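Long-range contacts in uncharacterized protein (Bacillus thuringiensis serovar kurstaki, PDB 4XE8), which probably assembles into nucleotide-dependent actin-like filaments that segregate plasmid DNA, and binds ADP in the cleft between its domains: residues A[233-238]-A[367-372]; A[239-244]-A[257-262]; A[345-350]-A[374-379]. The protein carries 2 engineered substitutions. All coordinates share one frame; numbering follows the deposited sequence.

Interaction 1: A[233-238]-A[367-372]. With ADP (adenosine-5'-diphosphate), chain C.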
loop_
_atom_site.group_PDB
_atom_site.type_symbol
_atom_site.label_atom_id
_atom_site.label_comp_id
_atom_site.label_asym_id
_atom_site.label_seq_id
_atom_site.Cartn_x
_atom_site.Cartn_y
_atom_site.Cartn_z
ATOM N N ALA A 233 -2.830 -19.777 -3.017
ATOM C CA ALA A 233 -2.239 -18.939 -1.989
ATOM C C ALA A 233 -1.988 -17.541 -2.536
ATOM O O ALA A 233 -1.511 -17.385 -3.660
ATOM C CB ALA A 233 -0.948 -19.553 -1.477
ATOM N N ILE A 234 -2.333 -16.529 -1.748
ATOM C CA ILE A 234 -1.976 -15.157 -2.077
ATOM C C ILE A 234 -0.836 -14.710 -1.180
ATOM O O ILE A 234 -0.984 -14.649 0.041
ATOM C CB ILE A 234 -3.155 -14.180 -1.912
ATOM C CG1 ILE A 234 -4.407 -14.712 -2.603
ATOM C CG2 ILE A 234 -2.786 -12.806 -2.460
ATOM C CD1 ILE A 234 -5.586 -13.771 -2.499
ATOM N N ASN A 235 0.306 -14.408 -1.786
ATOM C CA ASN A 235 1.461 -13.945 -1.034
ATOM C C ASN A 235 1.718 -12.466 -1.277
ATOM O O ASN A 235 2.246 -12.080 -2.318
ATOM C CB ASN A 235 2.695 -14.767 -1.398
ATOM C CG ASN A 235 2.490 -16.252 -1.179
ATOM O OD1 ASN A 235 2.525 -16.737 -0.047
ATOM N ND2 ASN A 235 2.284 -16.987 -2.265
ATOM N N ASP A 236 1.328 -11.641 -0.310
ATOM C CA ASP A 236 1.478 -10.195 -0.418
ATOM C C ASP A 236 2.813 -9.766 0.180
ATOM O O ASP A 236 2.948 -9.653 1.398
ATOM C CB ASP A 236 0.319 -9.484 0.287
ATOM C CG ASP A 236 0.111 -8.065 -0.209
ATOM O OD1 ASP A 236 1.027 -7.510 -0.851
ATOM O OD2 ASP A 236 -0.976 -7.504 0.044
ATOM N N LEU A 237 3.801 -9.537 -0.678
ATOM C CA LEU A 237 5.142 -9.191 -0.217
ATOM C C LEU A 237 5.250 -7.693 0.051
ATOM O O LEU A 237 5.254 -6.887 -0.881
ATOM C CB LEU A 237 6.194 -9.629 -1.240
ATOM C CG LEU A 237 6.058 -11.033 -1.837
ATOM C CD1 LEU A 237 7.284 -11.369 -2.673
ATOM C CD2 LEU A 237 5.840 -12.084 -0.757
ATOM N N GLY A 238 5.341 -7.325 1.326
ATOM C CA GLY A 238 5.306 -5.928 1.723
ATOM C C GLY A 238 6.617 -5.359 2.237
ATOM O O GLY A 238 7.665 -6.000 2.152
ATOM N N ASN A 367 0.149 -20.593 -6.780
ATOM C CA ASN A 367 0.678 -19.620 -5.831
ATOM C C ASN A 367 0.790 -18.233 -6.445
ATOM O O ASN A 367 1.593 -18.003 -7.348
ATOM C CB ASN A 367 2.040 -20.066 -5.307
ATOM C CG ASN A 367 1.976 -21.391 -4.586
ATOM O OD1 ASN A 367 1.847 -21.438 -3.362
ATOM N ND2 ASN A 367 2.054 -22.480 -5.342
ATOM N N ILE A 368 -0.019 -17.308 -5.945
ATOM C CA ILE A 368 -0.048 -15.954 -6.472
ATOM C C ILE A 368 0.816 -15.038 -5.618
ATOM O O ILE A 368 0.675 -14.998 -4.396
ATOM C CB ILE A 368 -1.484 -15.421 -6.538
ATOM C CG1 ILE A 368 -2.358 -16.405 -7.321
ATOM C CG2 ILE A 368 -1.517 -14.045 -7.177
ATOM C CD1 ILE A 368 -3.818 -16.064 -7.320
ATOM N N VAL A 369 1.720 -14.313 -6.270
ATOM C CA VAL A 369 2.673 -13.462 -5.570
ATOM C C VAL A 369 2.473 -11.998 -5.953
ATOM O O VAL A 369 2.596 -11.628 -7.122
ATOM C CB VAL A 369 4.125 -13.880 -5.874
ATOM C CG1 VAL A 369 5.095 -13.112 -4.994
ATOM C CG2 VAL A 369 4.294 -15.380 -5.672
ATOM N N VAL A 370 2.150 -11.172 -4.963
ATOM C CA VAL A 370 1.843 -9.768 -5.205
ATOM C C VAL A 370 2.580 -8.858 -4.227
ATOM O O VAL A 370 3.395 -9.322 -3.427
ATOM C CB VAL A 370 0.328 -9.502 -5.102
ATOM C CG1 VAL A 370 -0.431 -10.358 -6.106
ATOM C CG2 VAL A 370 -0.162 -9.776 -3.690
ATOM N N GLY A 371 2.288 -7.563 -4.293
ATOM C CA GLY A 371 2.913 -6.595 -3.412
ATOM C C GLY A 371 4.101 -5.913 -4.062
ATOM O O GLY A 371 4.538 -6.304 -5.145
ATOM N N GLY A 372 4.627 -4.888 -3.400
ATOM C CA GLY A 372 5.759 -4.148 -3.926
ATOM C C GLY A 372 7.033 -4.970 -3.961
ATOM O O GLY A 372 7.954 -4.666 -4.719
HETATM P PB ADP C . 3.141 -2.340 2.285
HETATM O O1B ADP C . 2.949 -0.879 2.612
HETATM O O2B ADP C . 3.582 -3.195 3.455
HETATM O O3B ADP C . 2.026 -2.956 1.476
HETATM P PA ADP C . 4.279 -2.456 -0.307
HETATM O O1A ADP C . 3.477 -1.306 -0.868
HETATM O O2A ADP C . 3.870 -3.870 -0.649
HETATM O O3A ADP C . 4.412 -2.345 1.297
HETATM O "O5'" ADP C . 5.812 -2.245 -0.752
HETATM C "C5'" ADP C . 6.768 -3.292 -0.614
HETATM C "C4'" ADP C . 8.130 -2.754 -1.031
HETATM O "O4'" ADP C . 8.218 -2.702 -2.456
HETATM C "C3'" ADP C . 8.349 -1.340 -0.521
HETATM O "O3'" ADP C . 9.631 -1.280 0.109
HETATM C "C2'" ADP C . 8.363 -0.462 -1.756
HETATM O "O2'" ADP C . 9.324 0.588 -1.633
HETATM C "C1'" ADP C . 8.735 -1.435 -2.861
HETATM N N9 ADP C . 8.183 -1.036 -4.178
HETATM C C8 ADP C . 6.923 -0.649 -4.454
HETATM N N7 ADP C . 6.782 -0.355 -5.775
HETATM C C5 ADP C . 7.979 -0.554 -6.363
HETATM C C6 ADP C . 8.540 -0.435 -7.728
HETATM N N6 ADP C . 7.778 -0.031 -8.774
HETATM N N1 ADP C . 9.844 -0.745 -7.900
HETATM C C2 ADP C . 10.623 -1.148 -6.880
HETATM N N3 ADP C . 10.184 -1.276 -5.618
HETATM C C4 ADP C . 8.897 -0.998 -5.304
HETATM O O HOH W 1 3.183 -19.983 -1.630
#
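The amide of N235 turns its ND2 across to strand 367-370, where it makes a weak hydrogen bond to I368 O (3.3 Å), while its OD1 is taken by N244 of the next strand. CG stands beside the backbone N (chi1 -56°), which brings both nitrogens of N235 to the same carbonyl: the main-chain N is the stronger donor to I368 O, at 2.7 Å. The amide of N367 does not touch that of N235 directly. One water links them, accepting from N235 ND2 and donating to N367 OD1 at 2.6 Å, and N367 ND2 is held by G389 O. On the opposite face of the sheet the carboxylate of D236 rests OD1 against G371 CA (3.3 Å), and its OD2 is hydrogen-bonded to T403 OG1. Its side chain also comes within about 4 Å of a bound magnesium ion at the nearest atoms, rather long for direct coordination.

The backbones run parallel. I368 N and V370 N donate to A233 O and N235 O, and L237 N returns a bond to V370 O (2.8 Å). Apolar contacts flank these bonds: L237 CD1 meets V369 CG1 at 3.6 Å, and I234 CG2 more loosely approaches V370 CG2. Beyond the strand ends, the G371-G372 turn delivers G372 N to ADP O2A in a nearly straight bond (3.0 Å, 166°).

The pair lies within a mixed five-stranded sheet, strand 242-248 antiparallel beyond 231-237 and strand 390-391 parallel beyond 366-370. Helix 337-362 covers the N235 and N367 face through L355 and W359; V206 packs against I234 and I368 on the other.

Interaction 2: A[239-244]-A[257-262]. With ADP (adenosine-5'-diphosphate), chain C.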
loop_
_atom_site.group_PDB
_atom_site.type_symbol
_atom_site.label_atom_id
_atom_site.label_comp_id
_atom_site.label_asym_id
_atom_site.label_seq_id
_atom_site.Cartn_x
_atom_site.Cartn_y
_atom_site.Cartn_z
ATOM N N ALA A 239 6.546 -4.148 2.782
ATOM C CA ALA A 239 7.728 -3.421 3.233
ATOM C C ALA A 239 8.298 -3.987 4.531
ATOM O O ALA A 239 9.497 -4.244 4.630
ATOM C CB ALA A 239 7.399 -1.946 3.405
ATOM N N GLY A 240 7.438 -4.169 5.526
ATOM C CA GLY A 240 7.869 -4.705 6.803
ATOM C C GLY A 240 7.287 -6.076 7.086
ATOM O O GLY A 240 7.623 -6.707 8.089
ATOM N N THR A 241 6.407 -6.537 6.203
ATOM C CA THR A 241 5.718 -7.809 6.398
ATOM C C THR A 241 5.576 -8.614 5.111
ATOM O O THR A 241 5.815 -8.110 4.013
ATOM C CB THR A 241 4.302 -7.604 6.980
ATOM O OG1 THR A 241 3.537 -6.779 6.091
ATOM C CG2 THR A 241 4.356 -6.953 8.358
ATOM N N SER A 242 5.179 -9.872 5.265
ATOM C CA SER A 242 4.771 -10.712 4.145
ATOM C C SER A 242 3.525 -11.498 4.534
ATOM O O SER A 242 3.551 -12.292 5.476
ATOM C CB SER A 242 5.894 -11.664 3.725
ATOM O OG SER A 242 6.894 -10.985 2.985
ATOM N N ASP A 243 2.430 -11.268 3.818
ATOM C CA ASP A 243 1.178 -11.949 4.112
ATOM C C ASP A 243 1.034 -13.218 3.278
ATOM O O ASP A 243 0.837 -13.154 2.066
ATOM C CB ASP A 243 -0.011 -11.018 3.865
ATOM C CG ASP A 243 -1.316 -11.586 4.391
ATOM O OD1 ASP A 243 -1.919 -12.442 3.707
ATOM O OD2 ASP A 243 -1.741 -11.176 5.491
ATOM N N ASN A 244 1.139 -14.369 3.933
ATOM C CA ASN A 244 0.948 -15.649 3.264
ATOM C C ASN A 244 -0.432 -16.222 3.565
ATOM O O ASN A 244 -0.606 -16.964 4.531
ATOM C CB ASN A 244 2.028 -16.649 3.681
ATOM C CG ASN A 244 3.429 -16.072 3.581
ATOM O OD1 ASN A 244 4.109 -15.887 4.592
ATOM N ND2 ASN A 244 3.870 -15.789 2.360
ATOM N N SER A 257 -3.040 -19.743 7.104
ATOM C CA SER A 257 -2.763 -18.372 6.683
ATOM C C SER A 257 -1.895 -17.653 7.707
ATOM O O SER A 257 -2.362 -17.277 8.782
ATOM C CB SER A 257 -4.063 -17.598 6.459
ATOM O OG SER A 257 -4.693 -18.000 5.256
ATOM N N THR A 258 -0.625 -17.466 7.364
ATOM C CA THR A 258 0.337 -16.879 8.287
ATOM C C THR A 258 0.777 -15.487 7.852
ATOM O O THR A 258 0.475 -15.039 6.746
ATOM C CB THR A 258 1.584 -17.773 8.435
ATOM O OG1 THR A 258 2.412 -17.276 9.493
ATOM C CG2 THR A 258 2.378 -17.799 7.139
ATOM N N ASN A 259 1.496 -14.810 8.741
ATOM C CA ASN A 259 2.046 -13.494 8.459
ATOM C C ASN A 259 3.411 -13.349 9.118
ATOM O O ASN A 259 3.555 -13.590 10.316
ATOM C CB ASN A 259 1.101 -12.397 8.945
ATOM C CG ASN A 259 1.564 -11.010 8.549
ATOM O OD1 ASN A 259 2.434 -10.426 9.194
ATOM N ND2 ASN A 259 0.982 -10.476 7.481
ATOM N N THR A 260 4.413 -12.965 8.333
ATOM C CA THR A 260 5.774 -12.846 8.843
ATOM C C THR A 260 6.310 -11.431 8.682
ATOM O O THR A 260 5.718 -10.608 7.986
ATOM C CB THR A 260 6.731 -13.822 8.133
ATOM O OG1 THR A 260 7.069 -13.305 6.840
ATOM C CG2 THR A 260 6.091 -15.195 7.987
ATOM N N ASP A 261 7.439 -11.155 9.327
ATOM C CA ASP A 261 8.068 -9.844 9.243
ATOM C C ASP A 261 9.065 -9.786 8.091
ATOM O O ASP A 261 9.849 -8.845 7.985
ATOM C CB ASP A 261 8.764 -9.499 10.561
ATOM C CG ASP A 261 9.778 -10.546 10.975
ATOM O OD1 ASP A 261 10.956 -10.426 10.578
ATOM O OD2 ASP A 261 9.396 -11.491 11.699
ATOM N N LEU A 262 9.031 -10.800 7.234
ATOM C CA LEU A 262 9.904 -10.848 6.066
ATOM C C LEU A 262 9.505 -9.771 5.060
ATOM O O LEU A 262 8.748 -10.025 4.123
ATOM C CB LEU A 262 9.861 -12.234 5.416
ATOM C CG LEU A 262 10.784 -12.466 4.216
ATOM C CD1 LEU A 262 12.230 -12.191 4.590
ATOM C CD2 LEU A 262 10.625 -13.881 3.680
HETATM P PB ADP C . 3.141 -2.340 2.285
HETATM O O1B ADP C . 2.949 -0.879 2.612
HETATM O O2B ADP C . 3.582 -3.195 3.455
HETATM O O3B ADP C . 2.026 -2.956 1.476
HETATM P PA ADP C . 4.279 -2.456 -0.307
HETATM O O1A ADP C . 3.477 -1.306 -0.868
HETATM O O2A ADP C . 3.870 -3.870 -0.649
HETATM O O3A ADP C . 4.412 -2.345 1.297
HETATM O "O5'" ADP C . 5.812 -2.245 -0.752
HETATM C "C5'" ADP C . 6.768 -3.292 -0.614
HETATM C "C4'" ADP C . 8.130 -2.754 -1.031
HETATM O "O4'" ADP C . 8.218 -2.702 -2.456
HETATM C "C3'" ADP C . 8.349 -1.340 -0.521
HETATM O "O3'" ADP C . 9.631 -1.280 0.109
HETATM C "C2'" ADP C . 8.363 -0.462 -1.756
HETATM O "O2'" ADP C . 9.324 0.588 -1.633
HETATM C "C1'" ADP C . 8.735 -1.435 -2.861
HETATM N N9 ADP C . 8.183 -1.036 -4.178
HETATM C C8 ADP C . 6.923 -0.649 -4.454
HETATM N N7 ADP C . 6.782 -0.355 -5.775
HETATM C C5 ADP C . 7.979 -0.554 -6.363
HETATM C C6 ADP C . 8.540 -0.435 -7.728
HETATM N N6 ADP C . 7.778 -0.031 -8.774
HETATM N N1 ADP C . 9.844 -0.745 -7.900
HETATM C C2 ADP C . 10.623 -1.148 -6.880
HETATM N N3 ADP C . 10.184 -1.276 -5.618
HETATM C C4 ADP C . 8.897 -0.998 -5.304
HETATM O O HOH W 2 6.460 -14.774 4.757
#
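Four backbone hydrogen bonds tie S242 to T260 and N244 to T258 in antiparallel register. Nearer the open end of the hairpin, bonds run from S242 N to T260 O (2.9 Å) and from T260 N back to S242 O; nearer the turn, N244 and T258 are joined in the same reciprocal way. D243 and N259 form the non-hydrogen-bonded pair between them.

Side-chain polar contacts add to this. N259 swings CG anti to its main-chain N (chi1 -174°), and ND2 then gives D243 OD2 a weak bond of 3.4 Å; amide and carboxylate planes are turned 68° apart. S242 OG points at L262 O, but the modelled 2.4 Å is too short to be trusted in detail; the hydroxyl also bonds Q351 of helix 337-362. T260 OG1 accepts from L262 N at 3.2 Å, an ST turn that bends the chain as it leaves the strand. One water joins T260 OG1 to N244 OD1, lying 2.6 Å from each, while N244 ND2 is engaged by N235.

The nonpolar part is small. The side chains of N244 and T258 run alongside each other in the same direction, with T258 CG2 3.7 Å from N244 CB.

Ahead of the strand, A239 N donates to ADP O2B (3.2 Å, 166°) and only weakly to the bridging O3A. The strands belong to the beta hairpin 242-248/251-260 at the edge of the sheet, and the glycine-rich turn entering it probably corresponds to the second phosphate-binding loop (phosphate 2) of the actin fold.

Interaction 3: A[345-350]-A[374-379]. With ADP (adenosine-5'-diphosphate), chain C.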
loop_
_atom_site.group_PDB
_atom_site.type_symbol
_atom_site.label_atom_id
_atom_site.label_comp_id
_atom_site.label_asym_id
_atom_site.label_seq_id
_atom_site.Cartn_x
_atom_site.Cartn_y
_atom_site.Cartn_z
ATOM N N LEU A 345 18.674 -9.522 -5.073
ATOM C CA LEU A 345 18.698 -10.967 -5.276
ATOM C C LEU A 345 18.660 -11.716 -3.947
ATOM O O LEU A 345 18.056 -12.782 -3.847
ATOM C CB LEU A 345 19.934 -11.372 -6.082
ATOM C CG LEU A 345 19.970 -10.830 -7.513
ATOM C CD1 LEU A 345 21.266 -11.211 -8.212
ATOM C CD2 LEU A 345 18.761 -11.319 -8.300
ATOM N N LYS A 346 19.307 -11.151 -2.932
ATOM C CA LYS A 346 19.256 -11.711 -1.586
ATOM C C LYS A 346 17.809 -11.766 -1.101
ATOM O O LYS A 346 17.377 -12.760 -0.517
ATOM C CB LYS A 346 20.118 -10.885 -0.628
ATOM C CG LYS A 346 20.136 -11.385 0.810
ATOM C CD LYS A 346 21.243 -10.700 1.604
ATOM C CE LYS A 346 21.151 -11.005 3.091
ATOM N NZ LYS A 346 20.302 -10.015 3.812
ATOM N N TYR A 347 17.064 -10.695 -1.360
ATOM C CA TYR A 347 15.645 -10.652 -1.032
ATOM C C TYR A 347 14.871 -11.669 -1.862
ATOM O O TYR A 347 14.028 -12.399 -1.339
ATOM C CB TYR A 347 15.077 -9.250 -1.257
ATOM C CG TYR A 347 13.572 -9.168 -1.135
ATOM C CD1 TYR A 347 12.957 -9.163 0.111
ATOM C CD2 TYR A 347 12.765 -9.090 -2.264
ATOM C CE1 TYR A 347 11.581 -9.087 0.230
ATOM C CE2 TYR A 347 11.387 -9.013 -2.156
ATOM C CZ TYR A 347 10.801 -9.013 -0.907
ATOM O OH TYR A 347 9.432 -8.936 -0.792
ATOM N N ALA A 348 15.168 -11.706 -3.158
ATOM C CA ALA A 348 14.518 -12.642 -4.066
ATOM C C ALA A 348 14.724 -14.076 -3.597
ATOM O O ALA A 348 13.759 -14.806 -3.387
ATOM C CB ALA A 348 15.043 -12.462 -5.481
ATOM N N GLU A 349 15.986 -14.460 -3.414
ATOM C CA GLU A 349 16.339 -15.802 -2.961
ATOM C C GLU A 349 15.630 -16.173 -1.661
ATOM O O GLU A 349 15.105 -17.277 -1.524
ATOM C CB GLU A 349 17.855 -15.924 -2.775
ATOM C CG GLU A 349 18.663 -15.842 -4.065
ATOM C CD GLU A 349 18.418 -17.015 -4.993
ATOM O OE1 GLU A 349 18.577 -16.847 -6.221
ATOM O OE2 GLU A 349 18.073 -18.108 -4.496
ATOM N N ASP A 350 15.615 -15.243 -0.710
ATOM C CA ASP A 350 14.953 -15.477 0.567
ATOM C C ASP A 350 13.446 -15.615 0.384
ATOM O O ASP A 350 12.800 -16.394 1.081
ATOM C CB ASP A 350 15.265 -14.351 1.554
ATOM C CG ASP A 350 16.697 -14.391 2.047
ATOM O OD1 ASP A 350 17.399 -15.387 1.770
ATOM O OD2 ASP A 350 17.119 -13.424 2.717
ATOM N N VAL A 374 7.429 -7.826 -5.160
ATOM C CA VAL A 374 7.534 -8.390 -6.499
ATOM C C VAL A 374 8.363 -7.467 -7.388
ATOM O O VAL A 374 9.197 -7.919 -8.174
ATOM C CB VAL A 374 6.142 -8.609 -7.130
ATOM C CG1 VAL A 374 6.262 -8.968 -8.606
ATOM C CG2 VAL A 374 5.377 -9.683 -6.369
ATOM N N LEU A 375 8.139 -6.165 -7.242
ATOM C CA LEU A 375 8.836 -5.174 -8.049
ATOM C C LEU A 375 10.261 -4.931 -7.554
ATOM O O LEU A 375 11.197 -4.872 -8.352
ATOM C CB LEU A 375 8.050 -3.863 -8.061
ATOM C CG LEU A 375 6.694 -3.941 -8.765
ATOM C CD1 LEU A 375 5.849 -2.712 -8.455
ATOM C CD2 LEU A 375 6.888 -4.098 -10.266
ATOM N N PHE A 376 10.419 -4.788 -6.241
ATOM C CA PHE A 376 11.732 -4.553 -5.648
ATOM C C PHE A 376 12.701 -5.692 -5.959
ATOM O O PHE A 376 13.876 -5.456 -6.242
ATOM C CB PHE A 376 11.613 -4.369 -4.133
ATOM C CG PHE A 376 12.936 -4.360 -3.418
ATOM C CD1 PHE A 376 13.770 -3.255 -3.487
ATOM C CD2 PHE A 376 13.344 -5.455 -2.671
ATOM C CE1 PHE A 376 14.988 -3.244 -2.829
ATOM C CE2 PHE A 376 14.560 -5.451 -2.010
ATOM C CZ PHE A 376 15.383 -4.344 -2.090
ATOM N N GLY A 377 12.202 -6.922 -5.904
ATOM C CA GLY A 377 13.026 -8.083 -6.186
ATOM C C GLY A 377 12.741 -8.685 -7.547
ATOM O O GLY A 377 12.908 -9.888 -7.746
ATOM N N TYR A 378 12.318 -7.842 -8.488
ATOM C CA TYR A 378 11.936 -8.293 -9.823
ATOM C C TYR A 378 13.064 -9.025 -10.542
ATOM O O TYR A 378 12.816 -9.975 -11.279
ATOM C CB TYR A 378 11.475 -7.109 -10.675
ATOM C CG TYR A 378 10.994 -7.500 -12.055
ATOM C CD1 TYR A 378 9.788 -8.167 -12.227
ATOM C CD2 TYR A 378 11.748 -7.207 -13.185
ATOM C CE1 TYR A 378 9.345 -8.531 -13.485
ATOM C CE2 TYR A 378 11.313 -7.565 -14.447
ATOM C CZ TYR A 378 10.110 -8.228 -14.592
ATOM O OH TYR A 378 9.671 -8.586 -15.846
ATOM N N ALA A 379 14.297 -8.577 -10.321
ATOM C CA ALA A 379 15.465 -9.165 -10.973
ATOM C C ALA A 379 15.553 -10.668 -10.738
ATOM O O ALA A 379 15.928 -11.424 -11.634
ATOM C CB ALA A 379 16.732 -8.483 -10.491
HETATM P PB ADP C . 3.141 -2.340 2.285
HETATM O O1B ADP C . 2.949 -0.879 2.612
HETATM O O2B ADP C . 3.582 -3.195 3.455
HETATM O O3B ADP C . 2.026 -2.956 1.476
HETATM P PA ADP C . 4.279 -2.456 -0.307
HETATM O O1A ADP C . 3.477 -1.306 -0.868
HETATM O O2A ADP C . 3.870 -3.870 -0.649
HETATM O O3A ADP C . 4.412 -2.345 1.297
HETATM O "O5'" ADP C . 5.812 -2.245 -0.752
HETATM C "C5'" ADP C . 6.768 -3.292 -0.614
HETATM C "C4'" ADP C . 8.130 -2.754 -1.031
HETATM O "O4'" ADP C . 8.218 -2.702 -2.456
HETATM C "C3'" ADP C . 8.349 -1.340 -0.521
HETATM O "O3'" ADP C . 9.631 -1.280 0.109
HETATM C "C2'" ADP C . 8.363 -0.462 -1.756
HETATM O "O2'" ADP C . 9.324 0.588 -1.633
HETATM C "C1'" ADP C . 8.735 -1.435 -2.861
HETATM N N9 ADP C . 8.183 -1.036 -4.178
HETATM C C8 ADP C . 6.923 -0.649 -4.454
HETATM N N7 ADP C . 6.782 -0.355 -5.775
HETATM C C5 ADP C . 7.979 -0.554 -6.363
HETATM C C6 ADP C . 8.540 -0.435 -7.728
HETATM N N6 ADP C . 7.778 -0.031 -8.774
HETATM N N1 ADP C . 9.844 -0.745 -7.900
HETATM C C2 ADP C . 10.623 -1.148 -6.880
HETATM N N3 ADP C . 10.184 -1.276 -5.618
HETATM C C4 ADP C . 8.897 -0.998 -5.304
#
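What is probably the adenosine motif of the actin fold, a glycine-rich turn followed by a short helix, here packs against the long helix 337-362. F376 meets Y347 in an edge-to-face (T-shaped) pair: its edge, carried by CD2 and CE2, comes in over one face of the tyrosine ring. The centroids lie 5.4 Å apart with planes at 68°, and the closest atoms are the two CD2 carbons, F376 to Y347, at 3.7 Å. Both rings extend anti to their main-chain nitrogens (chi1 172° for Y347), which lets the two side chains meet between the helices.

G377 CA sits at the edge of the Y347 ring, 4.1 Å from CD2. This glycine is where the chain breaks stride: it leaves helix 372-376 and is the N-cap of helix 378-381. Having no side chain, it lets the tyrosine come up close to the backbone. A348 CB faces G377 O, and further along L345 CD2 touches A379 CB at 4.1 Å.

On the nucleotide side, L375 lays CB over the face of the adenine, 3.5 Å from ADP C6, with its CD1 3.3 Å from ADP N6. F376 CB lies 3.7 Å from ADP N3. Y267 makes a second edge-to-face pair with Y347, while I268, I271 and I304 pack on F376.

In the fold
All three contacts touch the same ADP: interaction 2 reaches the phosphates through A239, interaction 1 the alpha phosphate through G372, and interaction 3 the adenine. Interactions 1 and 2, with centres about 9 Å apart, share a sheet; D236 N lies 2.9 Å from D243 O, a probable hydrogen bond between neighbouring strands. Interaction 3 lies about 12 Å from interaction 1, centre to centre; the two are interleaved in the chain, helix 337-362 leading to strand 366-370 and that strand into helix 372-376. Between them Y347 OH packs 3.3 Å from L237 CB. Interactions 2 and 3, about 15 Å between centres, barely meet, through L262 CD2 and D350 O at 4.2 Å.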